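Local coordinates for protein bile salt hydrolase/transferase (Clostridium perfringens, PDB 2BJF) that hydrolyses the amide bond of glycine- and taurine-conjugated bile salts, releasing free bile acids, and can also act as a bile acid amine N-acyltransferase, at residues M20-E23 and Y24-Q28; I31-P34 and R35-C39; N104-L107 and W108-N112; E157-E161 and K162-F166. One frame throughout, in Å; residues are numbered along the deposited sequence.

Contact 1 of 4, residues M20-E23 and Y24-Q28. With DXC ((3alpha,5beta,12alpha)-3,12-dihydroxycholan-24-oic acid), chain B.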
loop_
_atom_site.group_PDB
_atom_site.type_symbol
_atom_site.label_atom_id
_atom_site.label_comp_id
_atom_site.label_asym_id
_atom_site.label_seq_id
_atom_site.Cartn_x
_atom_site.Cartn_y
_atom_site.Cartn_z
ATOM N N MET A 20 -11.231 16.893 15.657
ATOM C CA MET A 20 -11.873 17.867 14.783
ATOM C C MET A 20 -10.900 18.263 13.682
ATOM O O MET A 20 -9.919 18.960 13.940
ATOM C CB MET A 20 -12.315 19.103 15.571
ATOM C CG MET A 20 -12.766 20.282 14.703
ATOM S SD MET A 20 -14.245 19.945 13.737
ATOM C CE MET A 20 -15.466 19.862 15.038
ATOM N N ASP A 21 -11.179 17.812 12.460
ATOM C CA ASP A 21 -10.294 18.063 11.325
ATOM C C ASP A 21 -10.893 19.097 10.374
ATOM O O ASP A 21 -11.738 18.769 9.533
ATOM C CB ASP A 21 -9.976 16.759 10.579
ATOM C CG ASP A 21 -9.422 15.668 11.489
ATOM O OD1 ASP A 21 -8.856 15.985 12.560
ATOM O OD2 ASP A 21 -9.546 14.481 11.120
ATOM N N ILE A 22 -10.459 20.346 10.530
ATOM C CA ILE A 22 -10.901 21.464 9.685
ATOM C C ILE A 22 -9.753 22.453 9.445
ATOM O O ILE A 22 -8.764 22.457 10.183
ATOM C CB ILE A 22 -12.140 22.210 10.269
ATOM C CG1 ILE A 22 -11.931 22.560 11.748
ATOM C CG2 ILE A 22 -13.425 21.395 10.056
ATOM C CD1 ILE A 22 -13.046 23.389 12.364
ATOM N N GLU A 23 -9.888 23.277 8.406
ATOM C CA GLU A 23 -8.857 24.253 8.042
ATOM C C GLU A 23 -9.185 25.669 8.535
ATOM O O GLU A 23 -8.506 26.639 8.177
ATOM C CB GLU A 23 -8.615 24.239 6.522
ATOM C CG GLU A 23 -9.715 24.887 5.665
ATOM C CD GLU A 23 -10.857 23.944 5.300
ATOM O OE1 GLU A 23 -11.258 23.103 6.133
ATOM O OE2 GLU A 23 -11.371 24.062 4.167
ATOM N N TYR A 24 -10.218 25.772 9.370
ATOM C CA TYR A 24 -10.732 27.060 9.830
ATOM C C TYR A 24 -11.112 27.034 11.311
ATOM O O TYR A 24 -11.193 25.967 11.923
ATOM C CB TYR A 24 -11.946 27.470 8.981
ATOM C CG TYR A 24 -13.091 26.473 9.007
ATOM C CD1 TYR A 24 -14.120 26.588 9.942
ATOM C CD2 TYR A 24 -13.144 25.417 8.096
ATOM C CE1 TYR A 24 -15.171 25.675 9.973
ATOM C CE2 TYR A 24 -14.191 24.498 8.119
ATOM C CZ TYR A 24 -15.201 24.634 9.059
ATOM O OH TYR A 24 -16.241 23.733 9.088
ATOM N N SER A 25 -11.333 28.217 11.878
ATOM C CA SER A 25 -11.906 28.349 13.213
ATOM C C SER A 25 -13.403 28.592 13.084
ATOM O O SER A 25 -13.837 29.341 12.206
ATOM C CB SER A 25 -11.249 29.509 13.965
ATOM O OG SER A 25 -11.979 29.849 15.133
ATOM N N PHE A 26 -14.191 27.956 13.948
ATOM C CA PHE A 26 -15.630 28.224 13.990
ATOM C C PHE A 26 -16.061 28.990 15.244
ATOM O O PHE A 26 -17.163 28.792 15.761
ATOM C CB PHE A 26 -16.474 26.954 13.731
ATOM C CG PHE A 26 -16.305 25.855 14.753
ATOM C CD1 PHE A 26 -17.287 25.627 15.714
ATOM C CD2 PHE A 26 -15.197 25.013 14.722
ATOM C CE1 PHE A 26 -17.155 24.598 16.646
ATOM C CE2 PHE A 26 -15.050 23.984 15.654
ATOM C CZ PHE A 26 -16.033 23.775 16.616
ATOM N N ASN A 27 -15.185 29.888 15.699
ATOM C CA ASN A 27 -15.406 30.685 16.912
ATOM C C ASN A 27 -15.874 29.821 18.079
ATOM O O ASN A 27 -16.812 30.174 18.801
ATOM C CB ASN A 27 -16.397 31.827 16.647
ATOM C CG ASN A 27 -15.874 32.839 15.644
ATOM O OD1 ASN A 27 -14.677 33.131 15.595
ATOM N ND2 ASN A 27 -16.777 33.393 14.843
ATOM N N GLN A 28 -15.210 28.682 18.248
ATOM C CA GLN A 28 -15.636 27.677 19.213
ATOM C C GLN A 28 -15.335 28.048 20.659
ATOM O O GLN A 28 -14.350 28.727 20.959
ATOM C CB GLN A 28 -15.041 26.301 18.889
ATOM C CG GLN A 28 -13.517 26.236 18.839
ATOM C CD GLN A 28 -12.960 26.361 17.433
ATOM O OE1 GLN A 28 -13.364 27.230 16.658
ATOM N NE2 GLN A 28 -12.015 25.488 17.097
HETATM C C1 DXC B . -22.068 27.935 8.287
HETATM C C2 DXC B . -23.099 26.977 8.881
HETATM C C3 DXC B . -23.461 27.298 10.342
HETATM C C4 DXC B . -22.242 27.458 11.268
HETATM C C5 DXC B . -21.231 28.407 10.621
HETATM C C6 DXC B . -20.842 28.029 9.190
HETATM C C7 DXC B . -24.469 26.258 10.855
HETATM C C8 DXC B . -23.844 24.902 11.192
HETATM C C9 DXC B . -22.570 24.993 12.035
HETATM C C10 DXC B . -21.594 26.071 11.518
HETATM C C11 DXC B . -21.808 23.664 12.019
HETATM C C12 DXC B . -20.542 23.638 12.879
HETATM C C13 DXC B . -19.581 24.746 12.419
HETATM C C14 DXC B . -20.291 26.108 12.344
HETATM C C15 DXC B . -22.556 22.364 12.321
HETATM C C16 DXC B . -21.422 21.382 12.638
HETATM C C17 DXC B . -20.111 22.188 12.609
HETATM C C18 DXC B . -22.670 28.094 12.590
HETATM C C19 DXC B . -18.996 21.530 13.451
HETATM O O1 DXC B . -18.988 24.432 11.150
HETATM O O2 DXC B . -21.668 27.461 6.996
HETATM C C20 DXC B . -20.862 23.846 14.372
HETATM C C21 DXC B . -18.584 20.169 12.875
HETATM C C22 DXC B . -18.042 20.263 11.446
HETATM C C23 DXC B . -17.145 19.099 11.087
HETATM O O3 DXC B . -16.795 18.290 11.973
HETATM O O4 DXC B . -16.781 18.996 9.897
HETATM C C24 DXC B . -17.749 22.394 13.656
#

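Contact 2 of 4, residues I31-P34 and R35-C39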
loop_
_atom_site.group_PDB
_atom_site.type_symbol
_atom_site.label_atom_id
_atom_site.label_comp_id
_atom_site.label_asym_id
_atom_site.label_seq_id
_atom_site.Cartn_x
_atom_site.Cartn_y
_atom_site.Cartn_z
ATOM N N ILE A 31 -19.395 24.977 25.692
ATOM C CA ILE A 31 -20.693 25.536 26.069
ATOM C C ILE A 31 -21.439 24.628 27.042
ATOM O O ILE A 31 -21.612 23.433 26.784
ATOM C CB ILE A 31 -21.578 25.794 24.817
ATOM C CG1 ILE A 31 -20.868 26.733 23.835
ATOM C CG2 ILE A 31 -22.948 26.355 25.210
ATOM C CD1 ILE A 31 -21.532 26.815 22.471
ATOM N N PHE A 32 -21.870 25.210 28.158
ATOM C CA PHE A 32 -22.729 24.533 29.124
ATOM C C PHE A 32 -24.135 25.120 29.072
ATOM O O PHE A 32 -24.311 26.338 29.160
ATOM C CB PHE A 32 -22.161 24.654 30.545
ATOM C CG PHE A 32 -23.097 24.159 31.620
ATOM C CD1 PHE A 32 -23.199 22.798 31.899
ATOM C CD2 PHE A 32 -23.878 25.053 32.350
ATOM C CE1 PHE A 32 -24.063 22.333 32.887
ATOM C CE2 PHE A 32 -24.749 24.597 33.341
ATOM C CZ PHE A 32 -24.840 23.234 33.610
ATOM N N ILE A 33 -25.128 24.244 28.927
ATOM C CA ILE A 33 -26.533 24.644 28.968
ATOM C C ILE A 33 -27.236 23.885 30.094
ATOM O O ILE A 33 -27.233 22.653 30.101
ATOM C CB ILE A 33 -27.265 24.380 27.622
ATOM C CG1 ILE A 33 -26.464 24.939 26.439
ATOM C CG2 ILE A 33 -28.672 24.978 27.654
ATOM C CD1 ILE A 33 -27.019 24.556 25.070
ATOM N N PRO A 34 -27.832 24.616 31.056
ATOM C CA PRO A 34 -28.532 23.974 32.171
ATOM C C PRO A 34 -29.880 23.381 31.755
ATOM O O PRO A 34 -30.311 23.563 30.612
ATOM C CB PRO A 34 -28.737 25.125 33.160
ATOM C CG PRO A 34 -28.802 26.340 32.308
ATOM C CD PRO A 34 -27.874 26.088 31.152
ATOM N N ARG A 35 -30.527 22.677 32.683
ATOM C CA ARG A 35 -31.867 22.126 32.470
ATOM C C ARG A 35 -32.887 23.241 32.274
ATOM O O ARG A 35 -32.694 24.357 32.770
ATOM C CB ARG A 35 -32.308 21.295 33.677
ATOM C CG ARG A 35 -31.452 20.090 34.005
ATOM C CD ARG A 35 -31.690 19.691 35.453
ATOM N NE ARG A 35 -30.921 18.517 35.856
ATOM C CZ ARG A 35 -30.725 18.144 37.118
ATOM N NH1 ARG A 35 -31.232 18.857 38.118
ATOM N NH2 ARG A 35 -30.013 17.057 37.384
ATOM N N ASN A 36 -33.966 22.931 31.555
ATOM C CA ASN A 36 -35.099 23.848 31.374
ATOM C C ASN A 36 -34.711 25.204 30.764
ATOM O O ASN A 36 -35.312 26.237 31.074
ATOM C CB ASN A 36 -35.859 24.023 32.701
ATOM C CG ASN A 36 -37.249 24.610 32.516
ATOM O OD1 ASN A 36 -37.584 25.633 33.116
ATOM N ND2 ASN A 36 -38.064 23.967 31.685
ATOM N N PHE A 37 -33.703 25.192 29.893
ATOM C CA PHE A 37 -33.269 26.409 29.207
ATOM C C PHE A 37 -33.836 26.472 27.794
ATOM O O PHE A 37 -33.626 25.564 26.988
ATOM C CB PHE A 37 -31.740 26.531 29.176
ATOM C CG PHE A 37 -31.253 27.865 28.675
ATOM C CD1 PHE A 37 -31.071 28.929 29.555
ATOM C CD2 PHE A 37 -30.991 28.064 27.321
ATOM C CE1 PHE A 37 -30.629 30.168 29.096
ATOM C CE2 PHE A 37 -30.554 29.300 26.853
ATOM C CZ PHE A 37 -30.369 30.353 27.743
ATOM N N LYS A 38 -34.549 27.558 27.508
ATOM C CA LYS A 38 -35.188 27.753 26.212
ATOM C C LYS A 38 -34.233 28.410 25.215
ATOM O O LYS A 38 -33.816 29.558 25.395
ATOM C CB LYS A 38 -36.475 28.572 26.375
ATOM C CG LYS A 38 -37.251 28.817 25.083
ATOM C CD LYS A 38 -38.633 29.429 25.343
ATOM C CE LYS A 38 -38.566 30.769 26.077
ATOM N NZ LYS A 38 -37.833 31.821 25.316
ATOM N N CYS A 39 -33.885 27.658 24.173
ATOM C CA CYS A 39 -33.051 28.151 23.082
ATOM C C CYS A 39 -33.947 28.583 21.927
ATOM O O CYS A 39 -34.698 27.771 21.381
ATOM C CB CYS A 39 -32.079 27.065 22.613
ATOM S SG CYS A 39 -31.014 26.379 23.902
#

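Contact 3 of 4, residues N104-L107 and W108-N112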
loop_
_atom_site.group_PDB
_atom_site.type_symbol
_atom_site.label_atom_id
_atom_site.label_comp_id
_atom_site.label_asym_id
_atom_site.label_seq_id
_atom_site.Cartn_x
_atom_site.Cartn_y
_atom_site.Cartn_z
ATOM N N ASN A 104 -29.258 21.795 14.329
ATOM C CA ASN A 104 -29.842 21.540 15.644
ATOM C C ASN A 104 -29.856 20.066 16.062
ATOM O O ASN A 104 -30.241 19.748 17.188
ATOM C CB ASN A 104 -31.261 22.125 15.720
ATOM C CG ASN A 104 -31.713 22.390 17.150
ATOM O OD1 ASN A 104 -30.977 22.971 17.951
ATOM N ND2 ASN A 104 -32.933 21.972 17.474
ATOM N N PHE A 105 -29.430 19.174 15.169
ATOM C CA PHE A 105 -29.524 17.735 15.434
ATOM C C PHE A 105 -28.784 17.296 16.698
ATOM O O PHE A 105 -29.339 16.563 17.518
ATOM C CB PHE A 105 -29.056 16.900 14.234
ATOM C CG PHE A 105 -29.225 15.417 14.432
ATOM C CD1 PHE A 105 -30.442 14.801 14.166
ATOM C CD2 PHE A 105 -28.170 14.637 14.902
ATOM C CE1 PHE A 105 -30.606 13.431 14.357
ATOM C CE2 PHE A 105 -28.322 13.267 15.093
ATOM C CZ PHE A 105 -29.543 12.663 14.822
ATOM N N LEU A 106 -27.536 17.737 16.845
ATOM C CA LEU A 106 -26.717 17.336 17.985
ATOM C C LEU A 106 -27.363 17.759 19.308
ATOM O O LEU A 106 -27.496 16.948 20.228
ATOM C CB LEU A 106 -25.297 17.894 17.856
ATOM C CG LEU A 106 -24.180 17.079 18.518
ATOM C CD1 LEU A 106 -22.852 17.356 17.846
ATOM C CD2 LEU A 106 -24.082 17.344 20.014
ATOM N N LEU A 107 -27.775 19.023 19.387
ATOM C CA LEU A 107 -28.457 19.538 20.574
ATOM C C LEU A 107 -29.794 18.831 20.817
ATOM O O LEU A 107 -30.152 18.564 21.963
ATOM C CB LEU A 107 -28.653 21.057 20.475
ATOM C CG LEU A 107 -29.343 21.783 21.638
ATOM C CD1 LEU A 107 -28.609 21.567 22.961
ATOM C CD2 LEU A 107 -29.478 23.267 21.332
ATOM N N TRP A 108 -30.515 18.522 19.740
ATOM C CA TRP A 108 -31.792 17.805 19.836
ATOM C C TRP A 108 -31.620 16.436 20.501
ATOM O O TRP A 108 -32.447 16.029 21.320
ATOM C CB TRP A 108 -32.440 17.665 18.451
ATOM C CG TRP A 108 -33.685 16.820 18.427
ATOM C CD1 TRP A 108 -34.957 17.223 18.721
ATOM C CD2 TRP A 108 -33.775 15.431 18.084
ATOM N NE1 TRP A 108 -35.832 16.171 18.584
ATOM C CE2 TRP A 108 -35.133 15.058 18.196
ATOM C CE3 TRP A 108 -32.838 14.462 17.696
ATOM C CZ2 TRP A 108 -35.580 13.758 17.932
ATOM C CZ3 TRP A 108 -33.282 13.167 17.435
ATOM C CH2 TRP A 108 -34.643 12.830 17.554
ATOM N N VAL A 109 -30.539 15.739 20.153
ATOM C CA VAL A 109 -30.223 14.443 20.753
ATOM C C VAL A 109 -29.921 14.584 22.247
ATOM O O VAL A 109 -30.512 13.888 23.074
ATOM C CB VAL A 109 -29.034 13.750 20.030
ATOM C CG1 VAL A 109 -28.571 12.511 20.793
ATOM C CG2 VAL A 109 -29.421 13.378 18.606
ATOM N N LEU A 110 -29.012 15.497 22.581
ATOM C CA LEU A 110 -28.516 15.630 23.949
ATOM C C LEU A 110 -29.529 16.242 24.911
ATOM O O LEU A 110 -29.588 15.855 26.076
ATOM C CB LEU A 110 -27.219 16.441 23.979
ATOM C CG LEU A 110 -26.019 15.861 23.225
ATOM C CD1 LEU A 110 -24.825 16.769 23.415
ATOM C CD2 LEU A 110 -25.698 14.441 23.686
ATOM N N ALA A 111 -30.315 17.195 24.420
ATOM C CA ALA A 111 -31.277 17.898 25.267
ATOM C C ALA A 111 -32.475 17.035 25.651
ATOM O O ALA A 111 -33.089 17.259 26.694
ATOM C CB ALA A 111 -31.744 19.180 24.593
ATOM N N ASN A 112 -32.798 16.049 24.817
ATOM C CA ASN A 112 -34.069 15.330 24.938
ATOM C C ASN A 112 -34.011 13.897 25.470
ATOM O O ASN A 112 -34.979 13.420 26.067
ATOM C CB ASN A 112 -34.811 15.347 23.597
ATOM C CG ASN A 112 -35.358 16.718 23.248
ATOM O OD1 ASN A 112 -36.166 17.285 23.987
ATOM N ND2 ASN A 112 -34.929 17.254 22.113
#

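Contact 4 of 4, residues E157-E161 and K162-F166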
loop_
_atom_site.group_PDB
_atom_site.type_symbol
_atom_site.label_atom_id
_atom_site.label_comp_id
_atom_site.label_asym_id
_atom_site.label_seq_id
_atom_site.Cartn_x
_atom_site.Cartn_y
_atom_site.Cartn_z
ATOM N N GLU A 157 -26.870 8.507 9.530
ATOM C CA GLU A 157 -26.558 9.045 8.208
ATOM C C GLU A 157 -27.824 9.169 7.374
ATOM O O GLU A 157 -28.522 8.181 7.154
ATOM C CB GLU A 157 -25.537 8.154 7.485
ATOM C CG GLU A 157 -24.186 8.071 8.186
ATOM C CD GLU A 157 -23.172 7.178 7.487
ATOM O OE1 GLU A 157 -23.565 6.320 6.666
ATOM O OE2 GLU A 157 -21.970 7.336 7.783
ATOM N N GLN A 158 -28.127 10.382 6.921
ATOM C CA GLN A 158 -29.256 10.568 6.017
ATOM C C GLN A 158 -28.791 10.636 4.571
ATOM O O GLN A 158 -27.991 11.499 4.200
ATOM C CB GLN A 158 -30.095 11.797 6.374
ATOM C CG GLN A 158 -31.398 11.866 5.577
ATOM C CD GLN A 158 -32.428 12.795 6.182
ATOM O OE1 GLN A 158 -32.835 12.629 7.333
ATOM N NE2 GLN A 158 -32.876 13.770 5.396
ATOM N N THR A 159 -29.300 9.708 3.769
ATOM C CA THR A 159 -29.002 9.645 2.344
ATOM C C THR A 159 -30.259 9.998 1.545
ATOM O O THR A 159 -31.297 10.325 2.126
ATOM C CB THR A 159 -28.501 8.240 1.939
ATOM O OG1 THR A 159 -29.514 7.268 2.227
ATOM C CG2 THR A 159 -27.224 7.882 2.693
ATOM N N LYS A 160 -30.159 9.930 0.218
ATOM C CA LYS A 160 -31.299 10.190 -0.668
ATOM C C LYS A 160 -32.399 9.135 -0.525
ATOM O O LYS A 160 -33.550 9.369 -0.904
ATOM C CB LYS A 160 -30.842 10.309 -2.129
ATOM C CG LYS A 160 -30.131 9.078 -2.685
ATOM C CD LYS A 160 -29.633 9.317 -4.103
ATOM C CE LYS A 160 -28.820 8.136 -4.607
ATOM N NZ LYS A 160 -28.197 8.412 -5.932
ATOM N N GLU A 161 -32.032 7.980 0.029
ATOM C CA GLU A 161 -32.957 6.873 0.241
ATOM C C GLU A 161 -33.758 7.044 1.533
ATOM O O GLU A 161 -34.990 7.056 1.506
ATOM C CB GLU A 161 -32.193 5.544 0.250
ATOM C CG GLU A 161 -33.074 4.298 0.285
ATOM C CD GLU A 161 -32.284 3.011 0.491
ATOM O OE1 GLU A 161 -31.063 3.080 0.759
ATOM O OE2 GLU A 161 -32.891 1.925 0.388
ATOM N N LYS A 162 -33.051 7.180 2.658
ATOM C CA LYS A 162 -33.677 7.219 3.985
ATOM C C LYS A 162 -32.711 7.702 5.072
ATOM O O LYS A 162 -31.524 7.913 4.811
ATOM C CB LYS A 162 -34.223 5.832 4.359
ATOM C CG LYS A 162 -33.202 4.698 4.242
ATOM C CD LYS A 162 -33.827 3.329 4.486
ATOM C CE LYS A 162 -33.935 3.005 5.970
ATOM N NZ LYS A 162 -34.518 1.653 6.194
ATOM N N LEU A 163 -33.233 7.879 6.285
ATOM C CA LEU A 163 -32.396 8.153 7.452
ATOM C C LEU A 163 -31.905 6.837 8.051
ATOM O O LEU A 163 -32.667 6.117 8.707
ATOM C CB LEU A 163 -33.155 8.982 8.498
ATOM C CG LEU A 163 -32.407 9.348 9.789
ATOM C CD1 LEU A 163 -31.237 10.281 9.512
ATOM C CD2 LEU A 163 -33.346 9.974 10.802
ATOM N N ASN A 164 -30.632 6.528 7.817
ATOM C CA ASN A 164 -30.033 5.286 8.299
ATOM C C ASN A 164 -29.493 5.403 9.720
ATOM O O ASN A 164 -28.817 6.377 10.060
ATOM C CB ASN A 164 -28.916 4.822 7.357
ATOM C CG ASN A 164 -29.435 4.379 5.999
ATOM O OD1 ASN A 164 -28.912 4.789 4.963
ATOM N ND2 ASN A 164 -30.461 3.534 5.998
ATOM N N VAL A 165 -29.801 4.402 10.541
ATOM C CA VAL A 165 -29.278 4.313 11.905
ATOM C C VAL A 165 -28.576 2.962 12.051
ATOM O O VAL A 165 -29.228 1.919 12.136
ATOM C CB VAL A 165 -30.387 4.476 12.985
ATOM C CG1 VAL A 165 -29.796 4.371 14.388
ATOM C CG2 VAL A 165 -31.115 5.805 12.823
ATOM N N PHE A 166 -27.244 2.992 12.054
ATOM C CA PHE A 166 -26.436 1.775 12.128
ATOM C C PHE A 166 -25.997 1.479 13.554
ATOM O O PHE A 166 -25.624 2.389 14.294
ATOM C CB PHE A 166 -25.168 1.908 11.278
ATOM C CG PHE A 166 -25.415 2.209 9.827
ATOM C CD1 PHE A 166 -25.724 1.189 8.931
ATOM C CD2 PHE A 166 -25.296 3.510 9.347
ATOM C CE1 PHE A 166 -25.935 1.464 7.581
ATOM C CE2 PHE A 166 -25.503 3.795 7.999
ATOM C CZ PHE A 166 -25.825 2.769 7.115
HETATM O O HOH W 1 -25.836 5.749 5.014
#

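Contact 1 of 4, residues M20-E23 and Y24-Q28
The backbone amide of Phe26 donates to the side-chain carbonyl of Gln28, N to OE1 2.9 Å, and this bond helps fix the backbone of a residue whose ring meets Ile22. Ile22 CD1 approaches Phe26 CD2 at 3.6 Å, the side chains crossing at about a right angle. Gln28 CB lies over one face of the Phe26 ring, and methyl C24 of deoxycholate over the centre of the other. Met20 CE lies 4.2 Å from Phe26 CE2, while Met20 SD stands 3.5 Å from O3 of the ligand carboxylate. Here strand 14-22 of the Ntn-hydrolase fold runs out into a loop, and together they form part of the wall of the bile-acid pocket; Asp21 OD2 is hydrogen-bonded to N of Cys2, the inferred nucleophile. A chi1 of 59°, which wedges CG between the backbone N and the carbonyl carbon, folds the Tyr24 ring back over Ile22. The resulting CH-pi contact puts Ile22 CB 4.1 Å from the Tyr24 ring centroid, 24° off the normal. Glu23 borders the edge of that ring, with OE1 3.6 Å from Tyr24 CD2. Beyond it, Tyr24 OH comes to 3.5 Å from the ligand hydroxyl O1.

Contact 2 of 4, residues I31-P34 and R35-C39
Ile33 and Phe37 supply the close packing of this bend. Ile33 CG2 meets Phe37 at CB, 3.8 Å away, and at the near side of the ring, 4.0 Å from Phe37 CG and 3.9 Å from Phe37 CD2, the side chains crossing at about a right angle. Because chi1 of Phe37 is -171°, its CG lies opposite the backbone N and the rest of the ring leads away from strand 29-33. Phe37 CB also rests 3.6 Å from Pro34 O, whereas Pro34 CG stays at a looser 4.3 Å from Phe37 CB. Cys39 SG lies in the ring plane at the edge of Phe37, 3.8 Å from CD2. The outer side of the bend is quite different. Asn36 and Lys38 are exposed and start away from strand 29-33, along the edge of strand 47-49, and Asn36 turns the corner with a positive phi of 57°. The partly exposed Arg35 is nonetheless held, its extended chain reaching salt bridges with Glu73 and Asp310. The hydroxyl of Thr50 hydrogen-bonds to both Pro34 O and Phe37 N, bridging the two limbs. The bend thus carries the chain from strand 29-33, which is paired with strands 54-61 and 315-318, into strand 38-40, whose antiparallel partner is strand 47-49.

Contact 3 of 4, residues N104-L107 and W108-N112
Backbone hydrogen bonds join Asn104 to Trp108 and Leu107 to Ala111, with Trp108 N 2.8 Å from Asn104 O and Ala111 N equally 2.8 Å from Leu107 O; between them, Phe105 with Val109 and Leu106 with Leu110 repeat the same spacing of four residues. One side-chain bond extends the series, Asn112 ND2 donating to a lone pair of Trp108 O at 2.9 Å. This is the regular pattern of an alpha helix, here the short helix 105-112, which lies between strands 77-82 and 47-49 and helix 116-123 and turns a different set of side chains to each. The aromatic contacts face helix 116-123 and strand 98-101. With CG trans to the backbone N (chi1 -176°), the Phe105 ring stands out from the helix and takes Val109 CG2 over one face in a CH-pi contact, 4.0 Å from the centroid. Its pairing with Trp108 is oblique, the six-membered rings 5.8 Å apart by centroids with planes at 35°. Aliphatic contacts fill the other sides. Leu106 and Leu110 lie side by side against Cys78, CD2 to CD1 3.5 Å, whereas Leu107 CD1 and Ala111 CB, 4.3 Å apart, both pack on Leu48.

Contact 4 of 4, residues E157-E161 and K162-F166
A chi1 of -63° sets Glu157 CG opposite its carbonyl carbon, and the extended chain beyond it lays the carboxylate beside Phe166, itself turned by a similar first torsion. The two belong to a beta hairpin, strands 153-158 and 163-167, at the end of the large antiparallel sheet. Glu157 OE1 comes within 3.5 Å of Phe166 CE2, the carboxylate and ring planes standing 83° apart. The carboxylate is well satisfied: OE2 is hydrogen-bonded to His143 ND1, while OE1 accepts from the backbone of Phe179 and from a water 2.9 Å away. That water also reaches Asn164 OD1, a tentative link, since Asn164 was modelled in two conformers. Glu157 and Asn164 form an antiparallel hydrogen-bonded pair, Glu157 N lying 2.9 Å from Asn164 O and Asn164 N 2.8 Å from Glu157 O. Nearer the turn, Lys162 O is gripped twice by one residue. Thr159 N donates to it at 3.0 Å and nearly straight, 167° at the hydrogen, while Thr159 OG1 adds a weak bond. The same OG1 weakly accepts from Glu161 N, two residues on. At the exposed tip Glu161 nears Glu161 of a second subunit, a meeting of like charges that would probably disfavour both being ionised. On the face of the sheet away from Glu157 and Asn164 lies the non-hydrogen-bonded pair of Gln158 and Leu163. Gln158 OE1 and NE2 are hydrogen-bonded to Ile128 N and Ser88 O, and the Leu163 side chain crosses at about a right angle, CD1 3.6 Å from Gln158 OE1 and 3.7 Å from Gln158 CB.

Contacts 1 and 3 are buried, whereas contacts 2 and 4 are partly open to solvent. Contact 1 alone touches the bile acid directly; contact 3 lies close to the pocket without being in it, with the side chain of Leu106 about 7 Å from the ligand. Strand 29-33 of contact 2 and both strands of contact 4 belong to one large antiparallel sheet, yet the centres of these contacts are about 29 Å apart. Contacts 2 and 3 do meet, Ile33 CD1 packing 4.0 Å from Leu107 CD1, so the end of strand 29-33 packs on the helix. The chemistry follows position: ring and methyl packing round a ligand in contact 1, apolar packing inside a corner in contact 2, helical backbone bonds with side-chain packing in contact 3, and polar strand pairing in contact 4.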